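Local coordinates for protein glutathione transferase (Phanerochaete chrysosporium, PDB 4F0C) that binds glutathione, here as its oxidized disulfide, and as a fungal Ure2p-type glutathione transferase probably conjugates or reduces substrates with it, at residues 6-11 with 31-36; 10-15 with 37-42; 21-26 with 215-220. One frame throughout, in Å; residues are numbered along the deposited sequence.

Interaction 1: 6-11 with 31-36. With SO4 (sulfate ion), chain D.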
loop_
_atom_site.group_PDB
_atom_site.type_symbol
_atom_site.label_atom_id
_atom_site.label_comp_id
_atom_site.label_asym_id
_atom_site.label_seq_id
_atom_site.Cartn_x
_atom_site.Cartn_y
_atom_site.Cartn_z
ATOM N N GLN A 6 -10.857 23.603 9.562
ATOM C CA GLN A 6 -9.452 23.382 9.314
ATOM C C GLN A 6 -9.168 22.620 8.029
ATOM O O GLN A 6 -8.272 22.986 7.292
ATOM C CB GLN A 6 -8.759 22.655 10.469
ATOM C CG GLN A 6 -7.254 22.400 10.159
ATOM C CD GLN A 6 -6.436 22.108 11.404
ATOM O OE1 GLN A 6 -6.994 21.916 12.489
ATOM N NE2 GLN A 6 -5.105 22.076 11.258
ATOM N N PHE A 7 -9.902 21.533 7.801
ATOM C CA PHE A 7 -9.598 20.616 6.708
ATOM C C PHE A 7 -10.741 20.548 5.724
ATOM O O PHE A 7 -11.914 20.672 6.110
ATOM C CB PHE A 7 -9.360 19.188 7.254
ATOM C CG PHE A 7 -8.213 19.096 8.233
ATOM C CD1 PHE A 7 -6.887 19.123 7.785
ATOM C CD2 PHE A 7 -8.468 19.012 9.601
ATOM C CE1 PHE A 7 -5.806 19.007 8.706
ATOM C CE2 PHE A 7 -7.437 18.912 10.520
ATOM C CZ PHE A 7 -6.081 18.920 10.078
ATOM N N THR A 8 -10.392 20.348 4.455
ATOM C CA THR A 8 -11.348 19.825 3.481
ATOM C C THR A 8 -10.950 18.385 3.231
ATOM O O THR A 8 -9.797 18.096 2.840
ATOM C CB THR A 8 -11.330 20.578 2.135
ATOM O OG1 THR A 8 -11.717 21.927 2.349
ATOM C CG2 THR A 8 -12.300 19.947 1.126
ATOM N N LEU A 9 -11.890 17.479 3.477
ATOM C CA LEU A 9 -11.690 16.072 3.151
ATOM C C LEU A 9 -12.487 15.747 1.891
ATOM O O LEU A 9 -13.712 15.836 1.887
ATOM C CB LEU A 9 -12.169 15.159 4.300
ATOM C CG LEU A 9 -12.152 13.640 4.020
ATOM C CD1 LEU A 9 -10.746 13.109 3.659
ATOM C CD2 LEU A 9 -12.744 12.836 5.224
ATOM N N PHE A 10 -11.800 15.369 0.820
ATOM C CA PHE A 10 -12.490 14.895 -0.358
ATOM C C PHE A 10 -12.776 13.415 -0.125
ATOM O O PHE A 10 -11.865 12.613 0.088
ATOM C CB PHE A 10 -11.649 15.118 -1.621
ATOM C CG PHE A 10 -11.422 16.580 -1.945
ATOM C CD1 PHE A 10 -12.404 17.320 -2.593
ATOM C CD2 PHE A 10 -10.229 17.207 -1.600
ATOM C CE1 PHE A 10 -12.206 18.654 -2.914
ATOM C CE2 PHE A 10 -10.013 18.554 -1.926
ATOM C CZ PHE A 10 -11.018 19.275 -2.566
ATOM N N ASN A 11 -14.062 13.088 -0.118
ATOM C CA ASN A 11 -14.521 11.777 0.274
ATOM C C ASN A 11 -15.474 11.228 -0.798
ATOM O O ASN A 11 -15.731 11.874 -1.827
ATOM C CB ASN A 11 -15.211 11.902 1.660
ATOM C CG ASN A 11 -15.215 10.591 2.457
ATOM O OD1 ASN A 11 -14.833 9.542 1.947
ATOM N ND2 ASN A 11 -15.650 10.657 3.709
ATOM N N SER A 31 -11.727 19.976 13.117
ATOM C CA SER A 31 -12.818 20.512 12.299
ATOM C C SER A 31 -12.596 20.256 10.803
ATOM O O SER A 31 -11.490 20.430 10.285
ATOM C CB SER A 31 -13.036 22.002 12.579
ATOM O OG SER A 31 -11.915 22.742 12.154
ATOM N N PHE A 32 -13.643 19.858 10.094
ATOM C CA PHE A 32 -13.464 19.535 8.680
ATOM C C PHE A 32 -14.762 19.620 7.905
ATOM O O PHE A 32 -15.827 19.282 8.424
ATOM C CB PHE A 32 -12.792 18.153 8.469
ATOM C CG PHE A 32 -13.631 16.940 8.908
ATOM C CD1 PHE A 32 -13.677 16.539 10.255
ATOM C CD2 PHE A 32 -14.304 16.166 7.964
ATOM C CE1 PHE A 32 -14.416 15.402 10.661
ATOM C CE2 PHE A 32 -15.037 15.037 8.346
ATOM C CZ PHE A 32 -15.090 14.647 9.702
ATOM N N GLU A 33 -14.672 20.093 6.668
ATOM C CA GLU A 33 -15.801 19.972 5.761
ATOM C C GLU A 33 -15.544 18.740 4.893
ATOM O O GLU A 33 -14.386 18.338 4.670
ATOM C CB GLU A 33 -15.963 21.208 4.888
ATOM C CG GLU A 33 -14.836 21.397 3.939
ATOM C CD GLU A 33 -15.165 22.346 2.781
ATOM O OE1 GLU A 33 -14.235 22.648 2.015
ATOM O OE2 GLU A 33 -16.328 22.777 2.624
ATOM N N THR A 34 -16.626 18.129 4.437
ATOM C CA THR A 34 -16.540 16.967 3.561
ATOM C C THR A 34 -17.092 17.338 2.215
ATOM O O THR A 34 -18.186 17.863 2.117
ATOM C CB THR A 34 -17.309 15.771 4.127
ATOM O OG1 THR A 34 -16.694 15.383 5.356
ATOM C CG2 THR A 34 -17.233 14.577 3.162
ATOM N N VAL A 35 -16.302 17.072 1.180
ATOM C CA VAL A 35 -16.738 17.271 -0.192
ATOM C C VAL A 35 -16.787 15.906 -0.878
ATOM O O VAL A 35 -15.751 15.234 -1.012
ATOM C CB VAL A 35 -15.750 18.165 -0.963
ATOM C CG1 VAL A 35 -16.187 18.262 -2.435
ATOM C CG2 VAL A 35 -15.648 19.562 -0.314
ATOM N N TYR A 36 -17.980 15.482 -1.278
ATOM C CA TYR A 36 -18.115 14.236 -2.016
ATOM C C TYR A 36 -17.852 14.470 -3.497
ATOM O O TYR A 36 -18.572 15.219 -4.168
ATOM C CB TYR A 36 -19.493 13.607 -1.803
ATOM C CG TYR A 36 -19.751 13.209 -0.368
ATOM C CD1 TYR A 36 -18.962 12.237 0.263
ATOM C CD2 TYR A 36 -20.788 13.802 0.361
ATOM C CE1 TYR A 36 -19.199 11.876 1.599
ATOM C CE2 TYR A 36 -21.031 13.447 1.682
ATOM C CZ TYR A 36 -20.243 12.487 2.292
ATOM O OH TYR A 36 -20.501 12.152 3.603
HETATM S S SO4 D . -19.665 20.027 6.271
HETATM O O1 SO4 D . -19.016 18.870 5.654
HETATM O O2 SO4 D . -20.406 20.709 5.218
HETATM O O3 SO4 D . -20.585 19.567 7.310
HETATM O O4 SO4 D . -18.729 20.970 6.876
HETATM O O HOH W 1 -9.563 21.749 13.681
HETATM O O HOH W 2 -16.464 12.650 5.666
#

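Interaction 2: 10-15 with 37-42. With GDS (oxidized glutathione disulfide), chain B; SO4 (sulfate ion), chain G.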
loop_
_atom_site.group_PDB
_atom_site.type_symbol
_atom_site.label_atom_id
_atom_site.label_comp_id
_atom_site.label_asym_id
_atom_site.label_seq_id
_atom_site.Cartn_x
_atom_site.Cartn_y
_atom_site.Cartn_z
ATOM N N PHE A 10 -11.800 15.369 0.820
ATOM C CA PHE A 10 -12.490 14.895 -0.358
ATOM C C PHE A 10 -12.776 13.415 -0.125
ATOM O O PHE A 10 -11.865 12.613 0.088
ATOM C CB PHE A 10 -11.649 15.118 -1.621
ATOM C CG PHE A 10 -11.422 16.580 -1.945
ATOM C CD1 PHE A 10 -12.404 17.320 -2.593
ATOM C CD2 PHE A 10 -10.229 17.207 -1.600
ATOM C CE1 PHE A 10 -12.206 18.654 -2.914
ATOM C CE2 PHE A 10 -10.013 18.554 -1.926
ATOM C CZ PHE A 10 -11.018 19.275 -2.566
ATOM N N ASN A 11 -14.062 13.088 -0.118
ATOM C CA ASN A 11 -14.521 11.777 0.274
ATOM C C ASN A 11 -15.474 11.228 -0.798
ATOM O O ASN A 11 -15.731 11.874 -1.827
ATOM C CB ASN A 11 -15.211 11.902 1.660
ATOM C CG ASN A 11 -15.215 10.591 2.457
ATOM O OD1 ASN A 11 -14.833 9.542 1.947
ATOM N ND2 ASN A 11 -15.650 10.657 3.709
ATOM N N HIS A 12 -15.997 10.030 -0.561
ATOM C CA HIS A 12 -17.052 9.454 -1.387
ATOM C C HIS A 12 -17.992 8.698 -0.445
ATOM O O HIS A 12 -17.532 8.136 0.562
ATOM C CB HIS A 12 -16.484 8.474 -2.435
ATOM C CG HIS A 12 -17.490 8.069 -3.466
ATOM N ND1 HIS A 12 -18.067 6.819 -3.494
ATOM C CD2 HIS A 12 -18.070 8.770 -4.472
ATOM C CE1 HIS A 12 -18.937 6.753 -4.490
ATOM N NE2 HIS A 12 -18.958 7.928 -5.097
ATOM N N GLN A 13 -19.287 8.694 -0.763
ATOM C CA GLN A 13 -20.282 8.092 0.106
ATOM C C GLN A 13 -20.150 6.569 0.156
ATOM O O GLN A 13 -20.263 5.968 1.227
ATOM C CB GLN A 13 -21.710 8.497 -0.325
ATOM C CG GLN A 13 -21.990 10.013 -0.308
ATOM C CD GLN A 13 -21.802 10.665 -1.674
ATOM O OE1 GLN A 13 -20.946 10.254 -2.469
ATOM N NE2 GLN A 13 -22.612 11.682 -1.956
ATOM N N VAL A 14 -19.918 5.942 -0.996
ATOM C CA VAL A 14 -19.899 4.480 -1.060
ATOM C C VAL A 14 -18.493 3.906 -0.842
ATOM O O VAL A 14 -18.325 2.940 -0.095
ATOM C CB VAL A 14 -20.438 3.961 -2.404
ATOM C CG1 VAL A 14 -20.370 2.424 -2.438
ATOM C CG2 VAL A 14 -21.880 4.440 -2.623
ATOM N N GLY A 15 -17.492 4.490 -1.492
ATOM C CA GLY A 15 -16.131 3.949 -1.432
ATOM C C GLY A 15 -15.563 3.997 -0.018
ATOM O O GLY A 15 -15.785 4.965 0.713
ATOM N N VAL A 37 -16.810 13.818 -3.987
ATOM C CA VAL A 37 -16.393 13.916 -5.373
ATOM C C VAL A 37 -17.243 12.923 -6.126
ATOM O O VAL A 37 -17.380 11.766 -5.720
ATOM C CB VAL A 37 -14.914 13.535 -5.511
ATOM C CG1 VAL A 37 -14.469 13.655 -6.957
ATOM C CG2 VAL A 37 -14.066 14.419 -4.609
ATOM N N ASN A 38 -17.855 13.356 -7.209
ATOM C CA ASN A 38 -18.736 12.437 -7.896
ATOM C C ASN A 38 -18.059 11.659 -9.028
ATOM O O ASN A 38 -17.756 12.189 -10.101
ATOM C CB ASN A 38 -20.013 13.129 -8.337
ATOM C CG ASN A 38 -20.493 12.629 -9.657
ATOM O OD1 ASN A 38 -20.329 13.308 -10.658
ATOM N ND2 ASN A 38 -21.017 11.409 -9.688
ATOM N N LEU A 39 -17.832 10.379 -8.756
ATOM C CA LEU A 39 -17.050 9.512 -9.628
ATOM C C LEU A 39 -17.777 9.181 -10.950
ATOM O O LEU A 39 -17.138 8.829 -11.945
ATOM C CB LEU A 39 -16.654 8.245 -8.859
ATOM C CG LEU A 39 -16.116 8.474 -7.433
ATOM C CD1 LEU A 39 -15.835 7.156 -6.694
ATOM C CD2 LEU A 39 -14.875 9.382 -7.399
ATOM N N GLY A 40 -19.103 9.332 -10.961
ATOM C CA GLY A 40 -19.919 9.034 -12.138
ATOM C C GLY A 40 -19.782 10.008 -13.300
ATOM O O GLY A 40 -19.930 9.627 -14.473
ATOM N N GLN A 41 -19.520 11.275 -12.970
ATOM C CA GLN A 41 -19.225 12.305 -13.970
ATOM C C GLN A 41 -17.716 12.396 -14.116
ATOM O O GLN A 41 -17.205 13.294 -14.785
ATOM C CB GLN A 41 -19.774 13.674 -13.542
ATOM C CG GLN A 41 -19.884 14.730 -14.644
ATOM C CD GLN A 41 -21.265 14.779 -15.288
ATOM O OE1 GLN A 41 -21.572 13.998 -16.193
ATOM N NE2 GLN A 41 -22.106 15.701 -14.815
ATOM N N ARG A 42 -17.018 11.456 -13.474
ATOM C CA ARG A 42 -15.561 11.388 -13.532
ATOM C C ARG A 42 -14.947 12.708 -13.042
ATOM O O ARG A 42 -13.970 13.202 -13.606
ATOM C CB ARG A 42 -15.085 11.014 -14.947
ATOM C CG ARG A 42 -15.523 9.610 -15.388
ATOM C CD ARG A 42 -15.156 9.292 -16.844
ATOM N NE ARG A 42 -13.732 9.498 -17.114
ATOM C CZ ARG A 42 -12.762 8.646 -16.787
ATOM N NH1 ARG A 42 -13.041 7.504 -16.163
ATOM N NH2 ARG A 42 -11.500 8.941 -17.082
HETATM N N1 GDS B . -4.577 3.465 -2.066
HETATM C CA1 GDS B . -5.644 4.528 -2.201
HETATM C C1 GDS B . -6.003 5.159 -0.797
HETATM O OE1 GDS B . -5.967 4.425 0.235
HETATM O OE2 GDS B . -6.239 6.401 -0.780
HETATM C CB1 GDS B . -6.957 3.960 -2.848
HETATM C CG1 GDS B . -8.033 5.062 -2.984
HETATM C CD1 GDS B . -9.192 4.515 -3.756
HETATM O O1 GDS B . -9.278 3.373 -4.174
HETATM N N2 GDS B . -10.204 5.431 -3.965
HETATM C CA2 GDS B . -11.415 5.081 -4.733
HETATM C C2 GDS B . -11.541 5.978 -5.940
HETATM O O2 GDS B . -11.309 7.186 -5.835
HETATM C CB2 GDS B . -12.692 5.349 -3.901
HETATM S SG2 GDS B . -12.840 4.116 -2.589
HETATM N N3 GDS B . -11.991 5.409 -7.078
HETATM C CA3 GDS B . -12.173 6.225 -8.247
HETATM C C3 GDS B . -11.581 5.548 -9.478
HETATM O OE3 GDS B . -11.872 6.016 -10.600
HETATM O OE4 GDS B . -10.791 4.614 -9.249
HETATM N N4 GDS B . -9.469 0.534 -3.887
HETATM C CA4 GDS B . -8.342 -0.357 -3.581
HETATM C C4 GDS B . -7.687 0.121 -2.252
HETATM O OE5 GDS B . -8.418 0.661 -1.382
HETATM O OE6 GDS B . -6.461 -0.090 -2.150
HETATM C C5 GDS B . -10.598 0.056 -4.505
HETATM O O5 GDS B . -10.749 -1.121 -4.833
HETATM C CA5 GDS B . -11.731 1.038 -4.773
HETATM N N5 GDS B . -12.518 0.615 -5.965
HETATM C CB5 GDS B . -12.618 1.074 -3.524
HETATM S SG5 GDS B . -13.790 2.482 -3.605
HETATM C CA6 GDS B . -11.601 1.383 -9.920
HETATM C C6 GDS B . -11.420 -0.114 -10.398
HETATM O OE7 GDS B . -11.318 -0.338 -11.624
HETATM O OE8 GDS B . -11.377 -0.987 -9.505
HETATM N N6 GDS B . -11.149 2.303 -10.964
HETATM C CB6 GDS B . -13.103 1.573 -9.557
HETATM C CG6 GDS B . -13.482 0.921 -8.218
HETATM C CD6 GDS B . -12.637 1.478 -7.080
HETATM O O6 GDS B . -12.102 2.593 -7.061
HETATM S S SO4 G . -21.009 7.774 -7.769
HETATM O O1 SO4 G . -19.887 6.989 -8.288
HETATM O O2 SO4 G . -21.889 8.132 -8.875
HETATM O O3 SO4 G . -21.745 6.968 -6.799
HETATM O O4 SO4 G . -20.512 8.991 -7.128
HETATM O O HOH W 3 -20.332 11.608 -4.885
#

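Interaction 3: 21-26 with 215-220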
loop_
_atom_site.group_PDB
_atom_site.type_symbol
_atom_site.label_atom_id
_atom_site.label_comp_id
_atom_site.label_asym_id
_atom_site.label_seq_id
_atom_site.Cartn_x
_atom_site.Cartn_y
_atom_site.Cartn_z
ATOM N N VAL A 21 -10.035 8.411 7.207
ATOM C CA VAL A 21 -9.639 9.755 7.584
ATOM C C VAL A 21 -10.765 10.424 8.374
ATOM O O VAL A 21 -10.508 11.075 9.367
ATOM C CB VAL A 21 -9.315 10.602 6.348
ATOM C CG1 VAL A 21 -8.911 12.004 6.757
ATOM C CG2 VAL A 21 -8.149 9.927 5.565
ATOM N N ASP A 22 -12.000 10.300 7.890
ATOM C CA ASP A 22 -13.153 10.788 8.657
ATOM C C ASP A 22 -13.117 10.269 10.114
ATOM O O ASP A 22 -13.300 11.043 11.064
ATOM C CB ASP A 22 -14.442 10.363 7.933
ATOM C CG ASP A 22 -15.712 10.859 8.628
ATOM O OD1 ASP A 22 -16.187 10.199 9.590
ATOM O OD2 ASP A 22 -16.231 11.900 8.189
ATOM N N MET A 23 -12.888 8.962 10.295
ATOM C CA MET A 23 -12.798 8.380 11.653
ATOM C C MET A 23 -11.733 9.079 12.508
ATOM O O MET A 23 -11.999 9.453 13.642
ATOM C CB MET A 23 -12.432 6.896 11.581
ATOM C CG MET A 23 -13.591 6.014 11.169
ATOM S SD MET A 23 -13.107 4.302 10.844
ATOM C CE MET A 23 -14.634 3.728 10.077
ATOM N N LEU A 24 -10.526 9.230 11.962
ATOM C CA LEU A 24 -9.440 9.857 12.726
ATOM C C LEU A 24 -9.735 11.308 13.077
ATOM O O LEU A 24 -9.469 11.749 14.196
ATOM C CB LEU A 24 -8.082 9.737 11.994
ATOM C CG LEU A 24 -6.924 10.493 12.692
ATOM C CD1 LEU A 24 -6.668 9.854 14.070
ATOM C CD2 LEU A 24 -5.675 10.364 11.826
ATOM N N LEU A 25 -10.286 12.055 12.122
ATOM C CA LEU A 25 -10.604 13.462 12.387
ATOM C C LEU A 25 -11.641 13.567 13.521
ATOM O O LEU A 25 -11.526 14.434 14.392
ATOM C CB LEU A 25 -11.127 14.151 11.122
ATOM C CG LEU A 25 -10.085 14.374 10.010
ATOM C CD1 LEU A 25 -10.790 14.837 8.745
ATOM C CD2 LEU A 25 -9.024 15.390 10.420
ATOM N N ARG A 26 -12.644 12.682 13.506
ATOM C CA ARG A 26 -13.645 12.680 14.587
ATOM C C ARG A 26 -13.021 12.294 15.926
ATOM O O ARG A 26 -13.345 12.894 16.941
ATOM C CB ARG A 26 -14.824 11.756 14.272
ATOM C CG ARG A 26 -15.674 12.229 13.104
ATOM C CD ARG A 26 -16.914 11.328 12.822
ATOM N NE ARG A 26 -17.381 11.669 11.483
ATOM C CZ ARG A 26 -18.214 12.664 11.197
ATOM N NH1 ARG A 26 -18.785 13.377 12.166
ATOM N NH2 ARG A 26 -18.498 12.924 9.924
ATOM N N GLU A 215 -19.874 7.015 15.024
ATOM C CA GLU A 215 -20.444 8.216 14.411
ATOM C C GLU A 215 -20.044 8.315 12.940
ATOM O O GLU A 215 -20.855 8.663 12.094
ATOM C CB GLU A 215 -20.009 9.469 15.175
ATOM C CG GLU A 215 -20.556 10.779 14.581
ATOM C CD GLU A 215 -20.131 12.000 15.383
ATOM O OE1 GLU A 215 -20.686 12.205 16.476
ATOM O OE2 GLU A 215 -19.240 12.741 14.935
ATOM N N SER A 216 -18.778 8.011 12.637
ATOM C CA SER A 216 -18.312 7.948 11.258
ATOM C C SER A 216 -19.126 6.953 10.418
ATOM O O SER A 216 -19.536 7.264 9.286
ATOM C CB SER A 216 -16.805 7.604 11.224
ATOM O OG SER A 216 -16.348 7.476 9.899
ATOM N N LEU A 217 -19.361 5.757 10.965
ATOM C CA LEU A 217 -20.099 4.725 10.223
ATOM C C LEU A 217 -21.543 5.164 9.996
ATOM O O LEU A 217 -22.125 4.905 8.940
ATOM C CB LEU A 217 -20.046 3.375 10.956
ATOM C CG LEU A 217 -18.658 2.724 11.037
ATOM C CD1 LEU A 217 -18.651 1.523 12.012
ATOM C CD2 LEU A 217 -18.153 2.310 9.632
ATOM N N LYS A 218 -22.096 5.865 10.976
ATOM C CA LYS A 218 -23.491 6.293 10.894
ATOM C C LYS A 218 -23.595 7.405 9.842
ATOM O O LYS A 218 -24.545 7.466 9.075
ATOM C CB LYS A 218 -23.986 6.759 12.263
ATOM C CG LYS A 218 -25.420 7.327 12.273
ATOM C CD LYS A 218 -25.818 7.836 13.664
ATOM C CE LYS A 218 -27.301 8.248 13.731
ATOM N NZ LYS A 218 -27.690 8.781 15.078
ATOM N N THR A 219 -22.590 8.274 9.804
ATOM C CA THR A 219 -22.543 9.388 8.866
ATOM C C THR A 219 -22.455 8.846 7.443
ATOM O O THR A 219 -23.123 9.341 6.528
ATOM C CB THR A 219 -21.319 10.289 9.166
ATOM O OG1 THR A 219 -21.466 10.872 10.467
ATOM C CG2 THR A 219 -21.177 11.416 8.130
ATOM N N LYS A 220 -21.625 7.820 7.254
ATOM C CA LYS A 220 -21.509 7.198 5.946
ATOM C C LYS A 220 -22.839 6.616 5.480
ATOM O O LYS A 220 -23.219 6.815 4.322
ATOM C CB LYS A 220 -20.392 6.136 5.937
ATOM C CG LYS A 220 -20.303 5.283 4.670
ATOM C CD LYS A 220 -19.093 4.340 4.765
ATOM C CE LYS A 220 -18.681 3.732 3.422
ATOM N NZ LYS A 220 -19.834 3.121 2.736
#

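Interaction 1: 6-11 with 31-36
F7 and L9 of strand 7-11 exchange backbone hydrogen bonds with S31, E33 and V35 of strand 32-36 in parallel register. F7 and L9 each donate through N and accept through O, and N11 N adds one more bond to V35 O. The bond from L9 N to E33 O is almost straight, 179° at the hydrogen over 2.9 Å. Between these bonds CA-H groups also lean on carbonyls, the closest being F32 CA on F7 O at 3.2 Å.

Polar side chains add to this at both ends and on one face. S31 OG accepts from Q6 N at 2.9 Å, a serine placed where the strand pairing begins, and a water joins Q6 OE1 to S31 N. At the far end a second water accepts from N11 ND2 and is hydrogen-bonded to T34 OG1. On the face carrying T8, F10 and V35, T8 and E33 run side by side. E33 CG sits in the crowded position between its backbone N and carbonyl carbon (chi1 66°), from which the extended chain brings OE1 to T8 OG1 at 2.6 Å, receiving it on the anti lone pair.

Apolar contacts fill in around these bonds. F10 CD1 lies 3.8 Å from V35 CB, and T8 CG2 meets V35 CG2 at 3.7 Å; beta-branched residues suit an extended strand. On the other face F7 CB packs on F32 CB, and N11 CB on T34 CG2.

The pair forms the two strands of the beta-alpha-beta unit of the thioredoxin-like domain. Helix 18-28 packs over F32 and N11, F10 meets F49 and Y52 on the other face, and strand 60-63 flanks strand 7-11 antiparallel.

Interaction 2: 10-15 with 37-42
F10 sets its CD1 3.9 Å from V37 CG2, the two side chains crossing at a slant, so that the apolar packing of the strand pair carries on into the loop that follows. Next along, N11 gives its carbonyl oxygen to V37 N at 3.1 Å, the one backbone hydrogen bond between the two segments. The amide oxygen OD1 of N11 accepts from H12 N, which lies above the amide plane.

H12 is the hub. Its CG stands opposite the backbone N (chi1 -169°), which carries the ring toward the loop. L39 CD1 lies over the ring centre, 3.5 Å away and 11° off the normal, a CH-pi contact suited to a branched aliphatic residue, while V37 O approaches the ring edge at CD2. ND1 accepts from G15 N in the plane of the ring, and NE2 donates at 2.8 Å to O4 of a sulfate ion, probably from the crystallisation liquor. A leucine in place of H12 would probably leave G15 N without its acceptor and the sulfate without its straightest bond here, letting the turn toward G15 shift.

This turn leads from strand 7-11 toward helix 18-28 in the thioredoxin-like domain, the region where glutathione transferases bind their glutathione. Q13 follows, its OE1 set 3.8 Å above the ring face opposite L39, and its side chain reaches helix 211-227. V14 turns its carbonyl to K220 NZ of that same helix. G15 belongs to the ligand pocket: its CA is 3.5 Å from SG2 of the oxidized glutathione disulfide, and a side chain pointing from this position would run into that sulfur, which makes glycine the fitting residue.

Interaction 3: 21-26 with 215-220
R26 leaves helix 18-28 with CG turned away from its carbonyl carbon (chi1 -67°) and runs extended as far as NE, which puts its guanidinium between D22 and the facing helix 211-227. D22, one turn earlier, has CG opposite its backbone N, aiming the carboxylate at both R26 and S216. R26 grips D22 side-on: NE binds OD1 at 2.7 Å in the guanidinium plane, and NH2 binds OD2 at 3.0 Å. Across the gap NH1 makes a salt bridge to E215 OE2 at 2.9 Å, with the guanidinium and carboxylate planes 80° apart. T219 OG1 lies over one face of the guanidinium, 3.6 Å above its plane, while its CG2 packs on NH2.

S216 OG donates to D22 OD1 at 2.7 Å, from the face of the carboxylate opposite to R26 NE. As a small residue, serine lets the helices come near: M23 CA and S216 CA are 5.5 Å apart. M23 CG packs on that same hydroxyl, and its flexible chain extends to put CE 3.8 Å from L217 CD2.

The axes of the two short helical segments run at 133° to each other, joining the N-terminal thioredoxin-like domain to the helical C-terminal part. With D22 buried, the arginine and the serine hydroxyl together would probably favour its ionised form, while R26, bonded to D22 of its own helix and E215 of the other, would probably spread its charge over both.

Overall arrangement
Interactions 1 and 2 use the same strand 7-11 and share F10 and N11; the first pairs it with strand 32-36 inside the sheet, the second follows both chains beyond the C-terminal ends of the strands into loops near the glutathione disulfide. Interaction 3 instead joins helix 18-28, the connection between those strands, to helix 211-227. All three are partly buried; interactions 1 and 3 each include one exposed residue (E33, E215), interaction 2 none. Backbone bonding dominates interaction 1, one histidine ring interaction 2, and a salt-bridge network interaction 3. They also touch: F32 of interaction 1 packs on D22 and L25, Y36 lies against Q13, and interactions 2 and 3 meet through K220.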